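Local coordinates for development-specific protein S (Myxococcus xanthus, PDB 1NPS) that assembles on the surface of myxospores during fruiting-body formation in the presence of calcium, which its N-terminal beta/gamma-crystallin domain binds at two sites, at residues N8-G13 with N67-G72; T37-K42 with P73-V78. All blocks are in the same frame, centred on the assembly; numbering follows the deposited sequence.

Both contacts join the first Greek key motif to the second in the N-terminal domain, and their centres lie 7 Å apart on the same side of the chain's centre. Segments 67-72 and 73-78 are consecutive parts of the loop between strands 61-64 and 80-85; 8-13 follows strand 3-6, and 37-42 runs into its sheet neighbour, strand 40-42. The contacts touch directly: A68 N is 2.8 Å from V41 O, and N8 O is 2.8 Å from S40 OG, both probable hydrogen bonds. Contact 2 holds three ligands of a calcium ion, T37, S39 and N76. Contact 1 flanks that site, the nearest E9 side-chain atom lying about 7 Å from the ion.

Contact 1 of 2, residues N8-G13 with N67-G72; sequences NEDFQG and NAEELG
D10 and E69 bring the two loops together through one nearly straight backbone hydrogen bond, D10 N to E69 O (2.8 Å). E9 CB packs against the same carbonyl oxygen, 3.3 Å from E69 O. The side chains of D10 and E69 run alongside each other in the same direction; chi1 of 69° places E69 CG between its own N and carbonyl carbon and so sends the chain alongside D10. Their carboxylates, 77° apart in plane, bring two acceptors, D10 OD1 and E69 OE2, to 2.9 Å, a like-charge approach that would probably favour proton uptake by one of them. The loops belong to successive Greek key motifs of the crystallin-type domain, so the contact ties motif 1 to motif 2 at the surface. E9 and E70 are a second like-charge neighbourhood, side by side with planes 87° apart; E9 OE2 lies 3.4 Å from E70 CB. Water 1 accepts from L71 N and probably donates to E9 OE2, which is within bonding distance. At the other end the F11 ring reaches the N67-E69 backbone, its CE1 3.5 Å from A68 O, while its CZ meets N67 CB at 3.8 Å. N67 OD1 accepts a hydrogen bond from V43 N.

Contact 2 of 2, residues T37-K42 with P73-V78; sequences TISSVK and PLNNNV. With CA (calcium ion), chain B.
S39 and N76 point their side-chain oxygens at one calcium ion from the two segments. In both residues the first torsion sets the outer group beside the backbone N, anti to the carbonyl carbon (chi1 -50° for S39, -72° for N76), which brings S39 OG and N76 OD1 within 3.0 Å of each other. The ion is 2.1 Å from N76 OD1 and an equal distance from T37 O; Y7 O completes the protein ligands. T37 O and N76 OD1, 2.8 Å apart, share the ion. N75 OD1 approaches S39 from the side of its CB, 3.1 Å away, and lies 3.0 Å from S39 OG, at best a weak bond whose proton is not settled. N76 N donates to I38 O at 3.0 Å, fairly straight (164°). Water 3 also donates to I38 O, giving that oxygen two bonds, and accepts from N77 N. Water 2 joins T37 N to V78 O. N75 and N76 occupy the central positions of a type II beta turn from L74 to N77. Ligation shared between loops of paired Greek key motifs is characteristic of the calcium sites of microbial beta/gamma-crystallins.

Contact 1 of 2, residues N8-G13 with N67-G72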
ATOM      1  N   ASN A   8      -9.111   4.682  -5.385  1.00  7.82           N
ATOM      2  CA  ASN A   8      -9.698   4.057  -6.572  1.00  8.45           C
ATOM      3  C   ASN A   8      -8.615   3.579  -7.536  1.00  8.53           C
ATOM      4  O   ASN A   8      -7.447   3.976  -7.428  1.00  7.02           O
ATOM      5  CB  ASN A   8     -10.639   5.021  -7.301  1.00 11.24           C
ATOM      6  CG  ASN A   8     -11.816   5.460  -6.443  1.00 12.94           C
ATOM      7  OD1 ASN A   8     -12.132   6.647  -6.372  1.00 16.57           O
ATOM      8  ND2 ASN A   8     -12.462   4.507  -5.775  1.00 16.45           N
ATOM      9  N   GLU A   9      -8.997   2.685  -8.444  1.00  7.52           N
ATOM     10  CA  GLU A   9      -8.077   2.141  -9.443  1.00  8.49           C
ATOM     11  C   GLU A   9      -7.562   3.201 -10.432  1.00  8.15           C
ATOM     12  O   GLU A   9      -8.097   4.302 -10.516  1.00  6.45           O
ATOM     13  CB  GLU A   9      -8.746   0.981 -10.203  1.00  9.24           C
ATOM     14  CG  GLU A   9      -9.009  -0.250  -9.329  1.00 10.92           C
ATOM     15  CD  GLU A   9      -9.508  -1.467 -10.094  1.00 12.21           C
ATOM     16  OE1 GLU A   9     -10.105  -1.318 -11.179  1.00 13.30           O
ATOM     17  OE2 GLU A   9      -9.307  -2.594  -9.597  1.00 14.81           O
ATOM     18  N   ASP A  10      -6.504   2.852 -11.165  1.00  9.51           N
ATOM     19  CA  ASP A  10      -5.896   3.739 -12.161  1.00 10.32           C
ATOM     20  C   ASP A  10      -5.439   5.066 -11.575  1.00  9.11           C
ATOM     21  O   ASP A  10      -5.550   6.098 -12.209  1.00  6.92           O
ATOM     22  CB  ASP A  10      -6.868   3.990 -13.324  1.00 14.04           C
ATOM     23  CG  ASP A  10      -7.313   2.701 -14.004  1.00 18.08           C
ATOM     24  OD1 ASP A  10      -6.496   1.760 -14.111  1.00 20.84           O
ATOM     25  OD2 ASP A  10      -8.481   2.629 -14.433  1.00 19.72           O
ATOM     26  N   PHE A  11      -4.953   5.021 -10.340  1.00  9.80           N
ATOM     27  CA  PHE A  11      -4.456   6.201  -9.637  1.00 10.14           C
ATOM     28  C   PHE A  11      -5.461   7.368  -9.537  1.00 10.34           C
ATOM     29  O   PHE A  11      -5.118   8.517  -9.807  1.00  8.74           O
ATOM     30  CB  PHE A  11      -3.134   6.667 -10.282  1.00 10.71           C
ATOM     31  CG  PHE A  11      -2.215   5.526 -10.687  1.00 11.37           C
ATOM     32  CD1 PHE A  11      -1.909   4.497  -9.795  1.00  9.92           C
ATOM     33  CD2 PHE A  11      -1.695   5.460 -11.978  1.00 11.70           C
ATOM     34  CE1 PHE A  11      -1.106   3.427 -10.190  1.00 10.30           C
ATOM     35  CE2 PHE A  11      -0.889   4.383 -12.372  1.00 11.09           C
ATOM     36  CZ  PHE A  11      -0.602   3.372 -11.476  1.00  9.32           C
ATOM     37  N   GLN A  12      -6.688   7.077  -9.117  1.00  9.39           N
ATOM     38  CA  GLN A  12      -7.703   8.123  -8.978  1.00 10.32           C
ATOM     39  C   GLN A  12      -8.136   8.228  -7.526  1.00  9.01           C
ATOM     40  O   GLN A  12      -7.836   7.357  -6.732  1.00  9.77           O
ATOM     41  CB  GLN A  12      -8.932   7.803  -9.831  1.00 12.73           C
ATOM     42  CG  GLN A  12      -8.686   7.765 -11.323  1.00 15.38           C
ATOM     43  CD  GLN A  12      -8.949   9.097 -11.978  1.00 17.68           C
ATOM     44  OE1 GLN A  12     -10.059   9.622 -11.911  1.00 22.02           O
ATOM     45  NE2 GLN A  12      -7.941   9.647 -12.633  1.00 20.72           N
ATOM     46  N   GLY A  13      -8.872   9.279  -7.194  1.00  8.48           N
ATOM     47  CA  GLY A  13      -9.350   9.455  -5.835  1.00  7.50           C
ATOM     48  C   GLY A  13      -8.334   9.857  -4.783  1.00  7.71           C
ATOM     49  O   GLY A  13      -7.198  10.197  -5.087  1.00  6.90           O
ATOM     50  N   ASN A  67       4.497   0.613 -10.445  1.00  5.00           N
ATOM     51  CA  ASN A  67       3.124   1.095 -10.477  1.00  6.58           C
ATOM     52  C   ASN A  67       2.106  -0.018 -10.724  1.00  6.32           C
ATOM     53  O   ASN A  67       2.350  -0.927 -11.510  1.00  6.85           O
ATOM     54  CB  ASN A  67       2.968   2.198 -11.528  1.00  5.48           C
ATOM     55  CG  ASN A  67       3.600   3.501 -11.097  1.00  5.57           C
ATOM     56  OD1 ASN A  67       4.215   3.589 -10.022  1.00  5.26           O
ATOM     57  ND2 ASN A  67       3.420   4.529 -11.907  1.00  5.47           N
ATOM     58  N   ALA A  68       0.991   0.043 -10.005  1.00  6.89           N
ATOM     59  CA  ALA A  68      -0.072  -0.959 -10.131  1.00  7.64           C
ATOM     60  C   ALA A  68      -1.415  -0.257 -10.155  1.00  7.76           C
ATOM     61  O   ALA A  68      -1.884   0.227  -9.125  1.00  7.74           O
ATOM     62  CB  ALA A  68      -0.011  -1.938  -8.966  1.00  6.88           C
ATOM     63  N   GLU A  69      -2.008  -0.169 -11.338  1.00  8.79           N
ATOM     64  CA  GLU A  69      -3.307   0.479 -11.537  1.00 12.07           C
ATOM     65  C   GLU A  69      -4.454  -0.241 -10.828  1.00 11.49           C
ATOM     66  O   GLU A  69      -5.536   0.317 -10.654  1.00  9.54           O
ATOM     67  CB  GLU A  69      -3.642   0.550 -13.034  1.00 15.55           C
ATOM     68  CG  GLU A  69      -3.946  -0.828 -13.653  1.00 20.41           C
ATOM     69  CD  GLU A  69      -4.556  -0.741 -15.046  1.00 23.57           C
ATOM     70  OE1 GLU A  69      -3.784  -0.540 -16.011  1.00 24.62           O
ATOM     71  OE2 GLU A  69      -5.798  -0.889 -15.170  1.00 25.00           O
ATOM     72  N   GLU A  70      -4.251  -1.516 -10.532  1.00 12.01           N
ATOM     73  CA  GLU A  70      -5.259  -2.310  -9.852  1.00 13.27           C
ATOM     74  C   GLU A  70      -4.565  -3.355  -8.980  1.00 12.46           C
ATOM     75  O   GLU A  70      -3.379  -3.637  -9.167  1.00 12.22           O
ATOM     76  CB  GLU A  70      -6.212  -2.944 -10.868  1.00 15.53           C
ATOM     77  CG  GLU A  70      -5.630  -4.049 -11.711  1.00 20.01           C
ATOM     78  CD  GLU A  70      -6.592  -5.225 -11.843  1.00 24.82           C
ATOM     79  OE1 GLU A  70      -7.666  -5.218 -11.182  1.00 26.94           O
ATOM     80  OE2 GLU A  70      -6.270  -6.169 -12.597  1.00 28.40           O
ATOM     81  N   LEU A  71      -5.304  -3.952  -8.053  1.00 11.97           N
ATOM     82  CA  LEU A  71      -4.732  -4.915  -7.113  1.00 11.18           C
ATOM     83  C   LEU A  71      -5.416  -6.281  -7.092  1.00 11.77           C
ATOM     84  O   LEU A  71      -5.240  -7.054  -6.144  1.00 10.25           O
ATOM     85  CB  LEU A  71      -4.747  -4.314  -5.698  1.00 10.07           C
ATOM     86  CG  LEU A  71      -3.906  -3.052  -5.476  1.00  9.27           C
ATOM     87  CD1 LEU A  71      -4.140  -2.546  -4.081  1.00  9.99           C
ATOM     88  CD2 LEU A  71      -2.425  -3.333  -5.708  1.00  8.32           C
ATOM     89  N   GLY A  72      -6.223  -6.550  -8.117  1.00 10.71           N
ATOM     90  CA  GLY A  72      -6.906  -7.821  -8.197  1.00 12.24           C
ATOM     91  C   GLY A  72      -7.636  -8.194  -6.923  1.00 12.02           C
ATOM     92  O   GLY A  72      -8.431  -7.402  -6.419  1.00 12.42           O
TER
HETATM   93  O   HOH W   1      -7.595  -2.942  -7.557  1.00 10.42           O

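Contact 2 of 2, residues T37-K42 with P73-V78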
ATOM      1  N   THR A  37      -9.341  -0.017   1.679  1.00  8.14           N
ATOM      2  CA  THR A  37      -9.806   1.006   0.734  1.00  7.22           C
ATOM      3  C   THR A  37      -8.874   1.202  -0.456  1.00  6.86           C
ATOM      4  O   THR A  37      -9.300   1.675  -1.522  1.00  8.54           O
ATOM      5  CB  THR A  37     -10.042   2.391   1.407  1.00  7.31           C
ATOM      6  OG1 THR A  37      -8.841   2.839   2.050  1.00  9.12           O
ATOM      7  CG2 THR A  37     -11.196   2.331   2.411  1.00  7.05           C
ATOM      8  N   ILE A  38      -7.619   0.807  -0.297  1.00  6.64           N
ATOM      9  CA  ILE A  38      -6.622   0.953  -1.349  1.00  5.34           C
ATOM     10  C   ILE A  38      -6.981   0.170  -2.613  1.00  5.57           C
ATOM     11  O   ILE A  38      -7.360  -0.996  -2.553  1.00  5.84           O
ATOM     12  CB  ILE A  38      -5.243   0.547  -0.826  1.00  5.55           C
ATOM     13  CG1 ILE A  38      -4.850   1.489   0.312  1.00  5.47           C
ATOM     14  CG2 ILE A  38      -4.228   0.558  -1.942  1.00  4.59           C
ATOM     15  CD1 ILE A  38      -3.528   1.158   0.932  1.00  7.15           C
ATOM     16  N   SER A  39      -6.892   0.838  -3.761  1.00  5.15           N
ATOM     17  CA  SER A  39      -7.240   0.206  -5.030  1.00  4.66           C
ATOM     18  C   SER A  39      -6.143   0.318  -6.092  1.00  4.21           C
ATOM     19  O   SER A  39      -6.166  -0.381  -7.107  1.00  6.22           O
ATOM     20  CB  SER A  39      -8.573   0.768  -5.535  1.00  5.02           C
ATOM     21  OG  SER A  39      -9.566   0.720  -4.507  1.00  7.18           O
ATOM     22  N   SER A  40      -5.173   1.187  -5.856  1.00  4.03           N
ATOM     23  CA  SER A  40      -4.049   1.331  -6.786  1.00  4.08           C
ATOM     24  C   SER A  40      -2.865   1.966  -6.065  1.00  4.17           C
ATOM     25  O   SER A  40      -3.038   2.634  -5.036  1.00  4.45           O
ATOM     26  CB  SER A  40      -4.447   2.089  -8.073  1.00  3.30           C
ATOM     27  OG  SER A  40      -4.767   3.451  -7.866  1.00  4.77           O
ATOM     28  N   VAL A  41      -1.655   1.663  -6.532  1.00  4.10           N
ATOM     29  CA  VAL A  41      -0.447   2.163  -5.904  1.00  4.64           C
ATOM     30  C   VAL A  41       0.647   2.511  -6.903  1.00  5.29           C
ATOM     31  O   VAL A  41       0.830   1.829  -7.916  1.00  4.66           O
ATOM     32  CB  VAL A  41       0.149   1.101  -4.946  1.00  6.24           C
ATOM     33  CG1 VAL A  41       1.348   1.668  -4.196  1.00  5.05           C
ATOM     34  CG2 VAL A  41      -0.905   0.600  -3.968  1.00  5.32           C
ATOM     35  N   LYS A  42       1.371   3.586  -6.610  1.00  5.18           N
ATOM     36  CA  LYS A  42       2.493   4.011  -7.431  1.00  4.63           C
ATOM     37  C   LYS A  42       3.748   3.643  -6.648  1.00  4.44           C
ATOM     38  O   LYS A  42       3.817   3.844  -5.433  1.00  3.94           O
ATOM     39  CB  LYS A  42       2.458   5.524  -7.691  1.00  5.17           C
ATOM     40  CG  LYS A  42       1.392   5.975  -8.681  1.00  6.68           C
ATOM     41  CD  LYS A  42       1.582   7.431  -9.065  1.00  5.96           C
ATOM     42  CE  LYS A  42       0.542   7.858 -10.076  1.00  7.13           C
ATOM     43  NZ  LYS A  42       0.680   9.284 -10.464  1.00  8.05           N
ATOM     44  N   PRO A  73      -7.325  -9.363  -6.334  1.00 12.44           N
ATOM     45  CA  PRO A  73      -7.962  -9.854  -5.101  1.00 12.53           C
ATOM     46  C   PRO A  73      -7.748  -9.022  -3.826  1.00 11.05           C
ATOM     47  O   PRO A  73      -8.541  -9.107  -2.895  1.00  9.97           O
ATOM     48  CB  PRO A  73      -7.421 -11.285  -4.982  1.00 12.70           C
ATOM     49  CG  PRO A  73      -6.050 -11.176  -5.611  1.00 13.20           C
ATOM     50  CD  PRO A  73      -6.314 -10.319  -6.827  1.00 11.92           C
ATOM     51  N   LEU A  74      -6.667  -8.248  -3.765  1.00  9.75           N
ATOM     52  CA  LEU A  74      -6.427  -7.421  -2.592  1.00  9.60           C
ATOM     53  C   LEU A  74      -7.068  -6.031  -2.695  1.00  9.74           C
ATOM     54  O   LEU A  74      -6.890  -5.188  -1.815  1.00  9.93           O
ATOM     55  CB  LEU A  74      -4.931  -7.330  -2.267  1.00 12.21           C
ATOM     56  CG  LEU A  74      -4.448  -8.410  -1.277  1.00 15.11           C
ATOM     57  CD1 LEU A  74      -4.157  -9.722  -2.004  1.00 14.69           C
ATOM     58  CD2 LEU A  74      -3.210  -7.935  -0.534  1.00 14.70           C
ATOM     59  N   ASN A  75      -7.802  -5.786  -3.776  1.00  8.17           N
ATOM     60  CA  ASN A  75      -8.462  -4.506  -3.942  1.00  8.13           C
ATOM     61  C   ASN A  75      -9.411  -4.315  -2.766  1.00  8.71           C
ATOM     62  O   ASN A  75     -10.181  -5.224  -2.440  1.00  8.65           O
ATOM     63  CB  ASN A  75      -9.252  -4.474  -5.252  1.00  9.13           C
ATOM     64  CG  ASN A  75     -10.147  -3.253  -5.360  1.00  9.17           C
ATOM     65  OD1 ASN A  75      -9.674  -2.125  -5.378  1.00  9.62           O
ATOM     66  ND2 ASN A  75     -11.452  -3.477  -5.380  1.00 10.57           N
ATOM     67  N   ASN A  76      -9.363  -3.139  -2.136  1.00  8.39           N
ATOM     68  CA  ASN A  76     -10.228  -2.842  -0.990  1.00  7.92           C
ATOM     69  C   ASN A  76     -10.153  -3.968   0.049  1.00  7.81           C
ATOM     70  O   ASN A  76     -11.163  -4.368   0.639  1.00  7.90           O
ATOM     71  CB  ASN A  76     -11.685  -2.626  -1.440  1.00  8.81           C
ATOM     72  CG  ASN A  76     -11.899  -1.295  -2.186  1.00  8.74           C
ATOM     73  OD1 ASN A  76     -11.039  -0.399  -2.188  1.00  7.90           O
ATOM     74  ND2 ASN A  76     -13.071  -1.147  -2.780  1.00  7.15           N
ATOM     75  N   ASN A  77      -8.943  -4.458   0.287  1.00  7.83           N
ATOM     76  CA  ASN A  77      -8.715  -5.545   1.225  1.00  8.56           C
ATOM     77  C   ASN A  77      -7.360  -5.466   1.891  1.00  7.51           C
ATOM     78  O   ASN A  77      -6.822  -6.494   2.280  1.00  8.54           O
ATOM     79  CB  ASN A  77      -8.817  -6.903   0.516  1.00  9.60           C
ATOM     80  CG  ASN A  77     -10.203  -7.518   0.603  1.00 12.30           C
ATOM     81  OD1 ASN A  77     -10.858  -7.467   1.644  1.00 13.03           O
ATOM     82  ND2 ASN A  77     -10.652  -8.123  -0.495  1.00 13.42           N
ATOM     83  N   VAL A  78      -6.755  -4.287   1.951  1.00  6.97           N
ATOM     84  CA  VAL A  78      -5.443  -4.152   2.591  1.00  7.49           C
ATOM     85  C   VAL A  78      -5.597  -3.604   4.013  1.00  6.32           C
ATOM     86  O   VAL A  78      -6.242  -2.576   4.222  1.00  6.93           O
ATOM     87  CB  VAL A  78      -4.474  -3.273   1.744  1.00  8.11           C
ATOM     88  CG1 VAL A  78      -3.138  -3.105   2.445  1.00  7.81           C
ATOM     89  CG2 VAL A  78      -4.241  -3.914   0.371  1.00  9.31           C
TER
HETATM   90 CA    CA B  90     -10.589   1.409  -3.181  1.00 16.85          CA
HETATM   91  O   HOH W   2      -6.451  -0.255   2.598  1.00  9.41           O
HETATM   92  O   HOH W   3      -7.043  -2.592  -0.483  1.00 16.47           O
HETATM   93  O   HOH W   4     -11.930   2.075  -2.669  1.00 42.48           O